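Putative mannose-6-phosphate isomerase YvyI (Bacillus subtilis, PDB 1QWR) probably catalyses the zinc-dependent, reversible conversion of D-mannose 6-phosphate into D-fructose 6-phosphate in carbohydrate metabolism. Local coordinates at residues Leu64-Leu67 with Trp68-Arg72; Glu94-Ser97 with Ile98-His101; Thr137-Ser140 with Lys141-Val145; Pro290-Lys293 with Gly294-Phe297. All coordinates share one frame; numbering follows the deposited sequence.

Interaction 1. Residues Leu64-Leu67 with Trp68-Arg72; sequences LIEL and WEEHR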
loop_
_atom_site.group_PDB
_atom_site.type_symbol
_atom_site.label_atom_id
_atom_site.label_comp_id
_atom_site.label_asym_id
_atom_site.label_seq_id
_atom_site.Cartn_x
_atom_site.Cartn_y
_atom_site.Cartn_z
ATOM N N LEU A 64 -12.632 9.733 -4.715
ATOM C CA LEU A 64 -11.353 10.421 -4.677
ATOM C C LEU A 64 -11.002 10.882 -6.075
ATOM O O LEU A 64 -10.301 11.865 -6.231
ATOM C CB LEU A 64 -10.257 9.505 -4.122
ATOM C CG LEU A 64 -8.928 10.172 -3.773
ATOM C CD1 LEU A 64 -9.154 11.375 -2.833
ATOM C CD2 LEU A 64 -8.018 9.139 -3.086
ATOM N N ILE A 65 -11.511 10.193 -7.106
ATOM C CA ILE A 65 -11.225 10.630 -8.474
ATOM C C ILE A 65 -11.882 12.000 -8.727
ATOM O O ILE A 65 -11.261 12.897 -9.304
ATOM C CB ILE A 65 -11.754 9.608 -9.523
ATOM C CG1 ILE A 65 -11.036 8.259 -9.321
ATOM C CG2 ILE A 65 -11.549 10.162 -10.944
ATOM C CD1 ILE A 65 -11.612 7.089 -10.106
ATOM N N GLU A 66 -13.140 12.147 -8.323
ATOM C CA GLU A 66 -13.840 13.418 -8.514
ATOM C C GLU A 66 -13.122 14.540 -7.740
ATOM O O GLU A 66 -13.053 15.680 -8.196
ATOM C CB GLU A 66 -15.309 13.297 -8.076
ATOM C CG GLU A 66 -16.099 14.599 -8.208
ATOM C CD GLU A 66 -17.605 14.400 -8.157
ATOM O OE1 GLU A 66 -18.338 15.415 -8.140
ATOM O OE2 GLU A 66 -18.057 13.236 -8.147
ATOM N N LEU A 67 -12.587 14.219 -6.569
ATOM C CA LEU A 67 -11.842 15.220 -5.800
ATOM C C LEU A 67 -10.586 15.615 -6.563
ATOM O O LEU A 67 -10.253 16.791 -6.708
ATOM C CB LEU A 67 -11.452 14.664 -4.431
ATOM C CG LEU A 67 -12.452 14.835 -3.298
ATOM C CD1 LEU A 67 -11.728 14.588 -1.975
ATOM C CD2 LEU A 67 -13.017 16.257 -3.307
ATOM N N TRP A 68 -9.868 14.630 -7.085
ATOM C CA TRP A 68 -8.656 14.965 -7.827
ATOM C C TRP A 68 -8.948 15.815 -9.074
ATOM O O TRP A 68 -8.255 16.792 -9.362
ATOM C CB TRP A 68 -7.925 13.688 -8.259
ATOM C CG TRP A 68 -6.677 13.951 -8.995
ATOM C CD1 TRP A 68 -6.469 13.914 -10.357
ATOM C CD2 TRP A 68 -5.412 14.207 -8.403
ATOM N NE1 TRP A 68 -5.139 14.121 -10.635
ATOM C CE2 TRP A 68 -4.467 14.301 -9.451
ATOM C CE3 TRP A 68 -4.980 14.356 -7.082
ATOM C CZ2 TRP A 68 -3.111 14.540 -9.211
ATOM C CZ3 TRP A 68 -3.624 14.590 -6.845
ATOM C CH2 TRP A 68 -2.714 14.678 -7.906
ATOM N N GLU A 69 -9.995 15.453 -9.811
ATOM C CA GLU A 69 -10.259 16.173 -11.045
ATOM C C GLU A 69 -10.975 17.504 -10.902
ATOM O O GLU A 69 -10.706 18.442 -11.666
ATOM C CB GLU A 69 -11.024 15.262 -12.006
ATOM C CG GLU A 69 -10.264 13.954 -12.293
ATOM C CD GLU A 69 -10.946 13.093 -13.345
ATOM O OE1 GLU A 69 -12.107 13.404 -13.695
ATOM O OE2 GLU A 69 -10.325 12.109 -13.818
ATOM N N GLU A 70 -11.859 17.602 -9.915
ATOM C CA GLU A 70 -12.620 18.831 -9.712
ATOM C C GLU A 70 -12.172 19.718 -8.565
ATOM O O GLU A 70 -12.562 20.884 -8.507
ATOM C CB GLU A 70 -14.095 18.504 -9.525
ATOM C CG GLU A 70 -14.663 17.638 -10.634
ATOM C CD GLU A 70 -16.150 17.423 -10.487
ATOM O OE1 GLU A 70 -16.605 17.199 -9.345
ATOM O OE2 GLU A 70 -16.857 17.465 -11.516
ATOM N N HIS A 71 -11.372 19.180 -7.650
ATOM C CA HIS A 71 -10.915 19.978 -6.513
ATOM C C HIS A 71 -9.434 19.809 -6.200
ATOM O O HIS A 71 -9.075 19.557 -5.041
ATOM C CB HIS A 71 -11.740 19.609 -5.279
ATOM C CG HIS A 71 -13.221 19.708 -5.494
ATOM N ND1 HIS A 71 -13.895 20.913 -5.501
ATOM C CD2 HIS A 71 -14.147 18.761 -5.782
ATOM C CE1 HIS A 71 -15.169 20.705 -5.787
ATOM N NE2 HIS A 71 -15.349 19.408 -5.963
ATOM N N ARG A 72 -8.583 19.972 -7.206
ATOM C CA ARG A 72 -7.143 19.788 -7.012
ATOM C C ARG A 72 -6.542 20.659 -5.905
ATOM O O ARG A 72 -5.462 20.358 -5.403
ATOM C CB ARG A 72 -6.382 20.038 -8.306
ATOM C CG ARG A 72 -4.997 19.398 -8.362
ATOM C CD ARG A 72 -5.063 17.881 -8.525
ATOM N NE ARG A 72 -5.658 17.472 -9.806
ATOM C CZ ARG A 72 -5.034 17.401 -10.981
ATOM N NH1 ARG A 72 -3.743 17.709 -11.116
ATOM N NH2 ARG A 72 -5.712 16.997 -12.051
#
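L64 to W68, I65 to E69, E66 to E70 and L67 to H71: four backbone hydrogen bonds run from the N-H of the later residue to the C=O four places earlier. The first, W68 N to L64 O, is 2.9 Å and nearly straight; the last, H71 N to L67 O, is 2.8 Å but bent to 141° at the hydrogen. The apolar contact is made by L67, which sets CD2 obliquely against the H71 ring, 3.7 Å from H71 CD2; Y59 meets both residues. A methyl-to-acid contact puts I65 CG2 3.7 Å from E69 OE2, the side chains running alongside each other. All this belongs to the short helix 64-70 of the catalytic domain, which ends as H71 leaves helical angles. Among the polar groups, E66 OE1 forms a salt bridge with K62; its closeness to the E70 carboxylate is doubtful, since both glutamates have alternate conformers. Bends at chi2 (73°) and chi3 (65°) fold R72 back, and NE gives a 2.7 Å bond to W68 O in the guanidinium plane. That NE sits 3.3 Å above the indole plane, towards its rim. Tryptophan suits this buried side, its flat ring meeting F75 and NE1 bonded to G80 O.

Interaction 2. Residues Glu94-Ser97 with Ile98-His101; sequences EDTS and IKVH. With ZN (zinc ion), chain E; SO4 (sulfate ion), chain C.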
loop_
_atom_site.group_PDB
_atom_site.type_symbol
_atom_site.label_atom_id
_atom_site.label_comp_id
_atom_site.label_asym_id
_atom_site.label_seq_id
_atom_site.Cartn_x
_atom_site.Cartn_y
_atom_site.Cartn_z
ATOM N N GLU A 94 -3.025 -16.747 3.170
ATOM C CA GLU A 94 -2.261 -17.756 2.433
ATOM C C GLU A 94 -1.265 -17.020 1.519
ATOM O O GLU A 94 -1.287 -15.790 1.432
ATOM C CB GLU A 94 -3.190 -18.640 1.588
ATOM C CG GLU A 94 -4.215 -19.474 2.380
ATOM C CD GLU A 94 -3.580 -20.422 3.387
ATOM O OE1 GLU A 94 -2.460 -20.909 3.130
ATOM O OE2 GLU A 94 -4.209 -20.692 4.440
ATOM N N ASP A 95 -0.404 -17.766 0.828
ATOM C CA ASP A 95 0.598 -17.154 -0.058
ATOM C C ASP A 95 -0.008 -16.388 -1.234
ATOM O O ASP A 95 -1.015 -16.816 -1.812
ATOM C CB ASP A 95 1.523 -18.225 -0.658
ATOM C CG ASP A 95 2.398 -18.916 0.372
ATOM O OD1 ASP A 95 2.883 -18.264 1.312
ATOM O OD2 ASP A 95 2.633 -20.131 0.205
ATOM N N THR A 96 0.591 -15.255 -1.612
ATOM C CA THR A 96 0.049 -14.564 -2.776
ATOM C C THR A 96 0.854 -15.079 -3.962
ATOM O O THR A 96 1.862 -15.768 -3.784
ATOM C CB THR A 96 0.191 -13.016 -2.728
ATOM O OG1 THR A 96 1.574 -12.661 -2.817
ATOM C CG2 THR A 96 -0.401 -12.459 -1.440
ATOM N N SER A 97 0.425 -14.725 -5.166
ATOM C CA SER A 97 1.123 -15.183 -6.373
ATOM C C SER A 97 2.528 -14.600 -6.501
ATOM O O SER A 97 2.837 -13.567 -5.909
ATOM C CB SER A 97 0.303 -14.814 -7.614
ATOM O OG SER A 97 0.306 -13.407 -7.840
ATOM N N ILE A 98 3.391 -15.276 -7.258
ATOM C CA ILE A 98 4.752 -14.768 -7.476
ATOM C C ILE A 98 4.525 -13.837 -8.661
ATOM O O ILE A 98 3.914 -14.236 -9.669
ATOM C CB ILE A 98 5.732 -15.908 -7.823
ATOM C CG1 ILE A 98 5.868 -16.843 -6.614
ATOM C CG2 ILE A 98 7.087 -15.343 -8.173
ATOM C CD1 ILE A 98 6.834 -17.982 -6.807
ATOM N N LYS A 99 4.997 -12.599 -8.542
ATOM C CA LYS A 99 4.707 -11.621 -9.578
ATOM C C LYS A 99 5.728 -10.510 -9.729
ATOM O O LYS A 99 6.672 -10.403 -8.948
ATOM C CB LYS A 99 3.341 -10.997 -9.246
ATOM C CG LYS A 99 3.249 -10.480 -7.797
ATOM C CD LYS A 99 1.799 -10.205 -7.402
ATOM C CE LYS A 99 1.659 -9.939 -5.911
ATOM N NZ LYS A 99 1.289 -11.157 -5.141
ATOM N N VAL A 100 5.502 -9.681 -10.748
ATOM C CA VAL A 100 6.328 -8.510 -11.021
ATOM C C VAL A 100 5.393 -7.397 -11.513
ATOM O O VAL A 100 4.413 -7.665 -12.224
ATOM C CB VAL A 100 7.395 -8.791 -12.116
ATOM C CG1 VAL A 100 6.739 -9.369 -13.344
ATOM C CG2 VAL A 100 8.118 -7.501 -12.491
ATOM N N HIS A 101 5.689 -6.152 -11.136
ATOM C CA HIS A 101 4.890 -5.012 -11.577
ATOM C C HIS A 101 5.740 -4.229 -12.547
ATOM O O HIS A 101 6.926 -4.037 -12.314
ATOM C CB HIS A 101 4.531 -4.078 -10.403
ATOM C CG HIS A 101 3.711 -4.735 -9.349
ATOM N ND1 HIS A 101 2.445 -5.222 -9.594
ATOM C CD2 HIS A 101 3.956 -4.958 -8.033
ATOM C CE1 HIS A 101 1.947 -5.719 -8.475
ATOM N NE2 HIS A 101 2.842 -5.569 -7.516
HETATM ZN ZN ZN E . 2.839 -6.578 -5.223
HETATM S S SO4 C . -2.122 -11.401 -6.185
HETATM O O1 SO4 C . -1.462 -12.708 -5.938
HETATM O O2 SO4 C . -3.542 -11.479 -5.830
HETATM O O3 SO4 C . -1.967 -11.013 -7.596
HETATM O O4 SO4 C . -1.473 -10.384 -5.335
HETATM O O HOH W 1 0.830 -4.932 -5.255
#
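The anion pocket beside the zinc of this isomerase is built in part where T96 and S97 meet K99, at the entry to strand 98-100. K99 NZ ties together T96, S97 and the sulfate. NZ gives a hydrogen bond to T96 OG1 at 2.8 Å, another to S97 O at 3.0 Å, and a third to sulfate O4 at 2.9 Å; a weak, longer one goes to sulfate O1. A bend at chi4 (-95°) turns NZ back towards the residues before the strand, a place that suits a long, flexible side chain with several N-H groups. T96 OG1 is also bonded to L178 O, so its hydroxyl has two partners. S97 grips sulfate O1 twice: OG at 2.7 Å, and its own N-H, with N 2.9 Å from O1. OG can join the backbone N-H in this because chi1 (70°) keeps it beside that N. W20, K18, R210 and R196 supply the other bonds to the sulfate; R196 is the probable active-site residue. An alanine in place of K99 would probably leave T96 OG1 and S97 O without their shared donor and the anion more loosely held. Farther along, H101 NE2 binds zinc at 2.5 Å with the metal in the ring plane, and H101 ND1 is bonded to A193 O. E119, H176 and a water complete the metal's ligands. A histidine-glutamate zinc centre next to a cationic anion pocket, consistent with a substrate phosphate site, is typical of the cupin-fold active site in type 1 phosphomannose isomerases.

Interaction 3. Residues Thr137-Ser140 with Lys141-Val145; sequences TARS and KTELV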
loop_
_atom_site.group_PDB
_atom_site.type_symbol
_atom_site.label_atom_id
_atom_site.label_comp_id
_atom_site.label_asym_id
_atom_site.label_seq_id
_atom_site.Cartn_x
_atom_site.Cartn_y
_atom_site.Cartn_z
ATOM N N THR A 137 17.677 -15.285 -8.398
ATOM C CA THR A 137 19.085 -15.561 -8.686
ATOM C C THR A 137 19.477 -15.613 -10.161
ATOM O O THR A 137 20.662 -15.784 -10.477
ATOM C CB THR A 137 19.500 -16.913 -8.081
ATOM O OG1 THR A 137 18.656 -17.938 -8.616
ATOM C CG2 THR A 137 19.370 -16.885 -6.566
ATOM N N ALA A 138 18.504 -15.485 -11.057
ATOM C CA ALA A 138 18.794 -15.553 -12.491
ATOM C C ALA A 138 19.724 -14.443 -12.942
ATOM O O ALA A 138 19.559 -13.284 -12.574
ATOM C CB ALA A 138 17.508 -15.522 -13.284
ATOM N N ARG A 139 20.708 -14.809 -13.757
ATOM C CA ARG A 139 21.705 -13.865 -14.240
ATOM C C ARG A 139 21.385 -13.301 -15.617
ATOM O O ARG A 139 22.003 -12.323 -16.060
ATOM C CB ARG A 139 23.077 -14.551 -14.254
ATOM C CG ARG A 139 23.531 -15.035 -12.873
ATOM C CD ARG A 139 24.810 -15.872 -12.963
ATOM N NE ARG A 139 24.575 -17.168 -13.597
ATOM C CZ ARG A 139 25.536 -18.013 -13.965
ATOM N NH1 ARG A 139 26.810 -17.700 -13.768
ATOM N NH2 ARG A 139 25.225 -19.177 -14.521
ATOM N N SER A 140 20.425 -13.924 -16.294
ATOM C CA SER A 140 20.009 -13.489 -17.614
ATOM C C SER A 140 18.535 -13.812 -17.799
ATOM O O SER A 140 17.977 -14.669 -17.101
ATOM C CB SER A 140 20.829 -14.194 -18.704
ATOM O OG SER A 140 20.456 -15.552 -18.797
ATOM N N LYS A 141 17.886 -13.134 -18.738
ATOM C CA LYS A 141 16.482 -13.408 -18.953
ATOM C C LYS A 141 16.234 -14.814 -19.504
ATOM O O LYS A 141 15.184 -15.393 -19.242
ATOM C CB LYS A 141 15.853 -12.327 -19.834
ATOM C CG LYS A 141 15.833 -10.980 -19.092
ATOM C CD LYS A 141 14.607 -10.134 -19.405
ATOM C CE LYS A 141 14.610 -8.856 -18.554
ATOM N NZ LYS A 141 13.394 -8.032 -18.805
ATOM N N THR A 142 17.197 -15.383 -20.231
ATOM C CA THR A 142 17.006 -16.747 -20.736
ATOM C C THR A 142 17.010 -17.711 -19.538
ATOM O O THR A 142 16.230 -18.663 -19.490
ATOM C CB THR A 142 18.126 -17.171 -21.725
ATOM O OG1 THR A 142 18.126 -16.293 -22.854
ATOM C CG2 THR A 142 17.877 -18.584 -22.237
ATOM N N GLU A 143 17.885 -17.441 -18.575
ATOM C CA GLU A 143 18.013 -18.247 -17.359
ATOM C C GLU A 143 16.731 -18.130 -16.516
ATOM O O GLU A 143 16.230 -19.118 -15.985
ATOM C CB GLU A 143 19.224 -17.751 -16.568
ATOM C CG GLU A 143 19.638 -18.567 -15.346
ATOM C CD GLU A 143 21.011 -18.138 -14.831
ATOM O OE1 GLU A 143 22.003 -18.272 -15.584
ATOM O OE2 GLU A 143 21.119 -17.661 -13.687
ATOM N N LEU A 144 16.206 -16.916 -16.394
ATOM C CA LEU A 144 14.982 -16.702 -15.639
ATOM C C LEU A 144 13.878 -17.556 -16.268
ATOM O O LEU A 144 13.158 -18.294 -15.572
ATOM C CB LEU A 144 14.602 -15.217 -15.682
ATOM C CG LEU A 144 13.289 -14.829 -14.987
ATOM C CD1 LEU A 144 13.465 -15.027 -13.489
ATOM C CD2 LEU A 144 12.914 -13.363 -15.308
ATOM N N VAL A 145 13.759 -17.475 -17.591
ATOM C CA VAL A 145 12.750 -18.239 -18.316
ATOM C C VAL A 145 12.915 -19.736 -18.063
ATOM O O VAL A 145 11.943 -20.433 -17.760
ATOM C CB VAL A 145 12.835 -17.970 -19.827
ATOM C CG1 VAL A 145 12.062 -19.033 -20.609
ATOM C CG2 VAL A 145 12.264 -16.592 -20.123
#
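The backbone turns from the loop into helix 141-149 at S140, whose carbonyl O accepts L144 N at 2.9 Å in the carbonyl plane, closing the first helical turn. S140 is the N-cap. Its OG accepts the N-H of E143, with OG 3.2 Å from N; chi1 of 72° holds the hydroxyl between the backbone N and the carbonyl carbon, facing the helix end. Serine suits this place because it is short and carries an acceptor. E143 answers in the other direction, though not to the N-H of S140 as in a capping box: its carboxylate goes one residue further back. OE2 accepts R139 N at 2.9 Å, the N-H coming from well above the carboxylate plane. CG anti to the backbone N (chi1 -173°) and an extended chain carry the acid back over the loop. There R139 adds a loose salt bridge, with OE1 at the guanidinium edge 3.4 Å from NE; the two flat groups are turned 44° apart and the NE bonds are weak. A glutamine in place of E143 would probably leave R139 without its counter-charge and make the link between loop and helix weaker. A negative group in the first turn is also likely to be favoured by the helix dipole. K141 gives its NZ to V218 O and A221 O, tying the helix start to the C-terminal end of helix 214-220. A138, small enough to fit close, rests its CB 3.8 Å from L144 CB, with L156 touching both.

Interaction 4. Residues Pro290-Lys293 with Gly294-Phe297; sequences PLKK and GDHF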
loop_
_atom_site.group_PDB
_atom_site.type_symbol
_atom_site.label_atom_id
_atom_site.label_comp_id
_atom_site.label_asym_id
_atom_site.label_seq_id
_atom_site.Cartn_x
_atom_site.Cartn_y
_atom_site.Cartn_z
ATOM N N PRO A 290 -12.446 12.655 16.197
ATOM C CA PRO A 290 -12.000 11.404 16.822
ATOM C C PRO A 290 -11.337 10.495 15.786
ATOM O O PRO A 290 -11.815 10.419 14.659
ATOM C CB PRO A 290 -13.301 10.800 17.346
ATOM C CG PRO A 290 -14.202 12.015 17.536
ATOM C CD PRO A 290 -13.911 12.794 16.287
ATOM N N LEU A 291 -10.251 9.821 16.169
ATOM C CA LEU A 291 -9.537 8.896 15.286
ATOM C C LEU A 291 -9.527 7.516 15.925
ATOM O O LEU A 291 -9.438 7.398 17.140
ATOM C CB LEU A 291 -8.067 9.312 15.108
ATOM C CG LEU A 291 -7.771 10.707 14.595
ATOM C CD1 LEU A 291 -6.284 10.854 14.395
ATOM C CD2 LEU A 291 -8.497 10.907 13.293
ATOM N N LYS A 292 -9.590 6.471 15.110
ATOM C CA LYS A 292 -9.560 5.106 15.646
ATOM C C LYS A 292 -8.952 4.192 14.594
ATOM O O LYS A 292 -8.962 4.503 13.388
ATOM C CB LYS A 292 -10.988 4.627 15.957
ATOM C CG LYS A 292 -11.818 4.295 14.673
ATOM C CD LYS A 292 -13.282 4.609 14.855
ATOM C CE LYS A 292 -14.148 4.073 13.707
ATOM N NZ LYS A 292 -13.591 4.245 12.332
ATOM N N LYS A 293 -8.423 3.068 15.076
ATOM C CA LYS A 293 -7.841 2.024 14.243
ATOM C C LYS A 293 -8.816 1.725 13.092
ATOM O O LYS A 293 -10.011 1.471 13.305
ATOM C CB LYS A 293 -7.645 0.760 15.104
ATOM C CG LYS A 293 -6.887 -0.359 14.426
ATOM C CD LYS A 293 -6.859 -1.597 15.300
ATOM C CE LYS A 293 -6.011 -2.689 14.671
ATOM N NZ LYS A 293 -6.016 -3.919 15.535
ATOM N N GLY A 294 -8.298 1.736 11.869
ATOM C CA GLY A 294 -9.150 1.471 10.732
ATOM C C GLY A 294 -9.554 2.719 9.960
ATOM O O GLY A 294 -10.104 2.612 8.858
ATOM N N ASP A 295 -9.334 3.896 10.532
ATOM C CA ASP A 295 -9.650 5.140 9.799
ATOM C C ASP A 295 -8.544 5.423 8.778
ATOM O O ASP A 295 -7.360 5.169 9.037
ATOM C CB ASP A 295 -9.695 6.365 10.723
ATOM C CG ASP A 295 -10.954 6.440 11.571
ATOM O OD1 ASP A 295 -12.002 5.897 11.169
ATOM O OD2 ASP A 295 -10.875 7.080 12.635
ATOM N N HIS A 296 -8.942 5.957 7.626
ATOM C CA HIS A 296 -8.020 6.349 6.567
ATOM C C HIS A 296 -8.490 7.739 6.157
ATOM O O HIS A 296 -9.703 7.967 5.966
ATOM C CB HIS A 296 -8.107 5.381 5.396
ATOM C CG HIS A 296 -7.737 3.983 5.771
ATOM N ND1 HIS A 296 -6.432 3.596 6.015
ATOM C CD2 HIS A 296 -8.507 2.898 6.012
ATOM C CE1 HIS A 296 -6.418 2.326 6.391
ATOM N NE2 HIS A 296 -7.665 1.879 6.400
ATOM N N PHE A 297 -7.551 8.665 6.024
ATOM C CA PHE A 297 -7.928 10.025 5.668
ATOM C C PHE A 297 -6.800 10.796 5.039
ATOM O O PHE A 297 -5.616 10.413 5.123
ATOM C CB PHE A 297 -8.436 10.779 6.909
ATOM C CG PHE A 297 -7.429 10.868 8.036
ATOM C CD1 PHE A 297 -6.604 11.995 8.186
ATOM C CD2 PHE A 297 -7.327 9.841 8.954
ATOM C CE1 PHE A 297 -5.687 12.084 9.259
ATOM C CE2 PHE A 297 -6.417 9.910 10.030
ATOM C CZ PHE A 297 -5.592 11.036 10.190
HETATM O O HOH W 2 -13.046 8.096 13.501
#
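K292 and D295, the first and last residues of a type II beta turn, meet through three hydrogen bonds. The turn bond itself is D295 N to K292 O at 2.9 Å. In return D295 OD2 accepts K292 N, also at 2.9 Å, and D295 OD1 receives K292 NZ at 2.6 Å in a salt bridge. Both donors come in from outside the carboxylate plane, the amide more steeply. K292 curls to reach it: CG lies between the backbone N and the carbonyl carbon (chi1 73°), and bends at chi2 and chi4 bring NZ round to the acid. A water gives hydrogen bonds to P290 O at 2.9 Å and to D295 OD2, so that oxygen serves two donors. G294 occupies the third position of the turn, with positive phi (102°), where a side chain would clash with the preceding carbonyl O. Behind the turn, L291 CD2 touches F297 CE2 at 4.0 Å, the two side chains crossing at about a right angle, and F10 of strand 9-17 meets both. The next shell holds the turn: the backbone O of G294 is bonded to Y31 OH, and the K293 side chain gives NZ to R28 O while making a cation-pi contact with F29. This turn carries the chain of the cupin domain from strand 287-292, at the edge of a four-stranded sheet, to strand 296-299, which pairs with strands 9-17 and 271-276. Since one aspartate binds a main-chain amide, an ammonium group and a water, its charge is probably well compensated, and the carboxylate is likely to stiffen the turn.

How the interactions relate
Each of the four is a local contact within its own continuous stretch, yet they sit in different settings. Interaction 2 is the buried one and the one at the active site, several of its hydrogen bonds holding a bound anion and its strand leading to the zinc. Interactions 1, 3 and 4 are partly buried and lie apart from it. Interactions 1 and 3 concern opposite ends of helices: one near a C-terminal end, where a side chain, R72, takes up a carbonyl, the other at an N-cap, where side chains accept backbone N-H groups. Interaction 4 uses a carboxylate likewise, but across a beta turn between sheets. Interaction 3 lies nearest to interaction 2, about 8 Å between closest atoms; interactions 1 and 4 are similarly near each other.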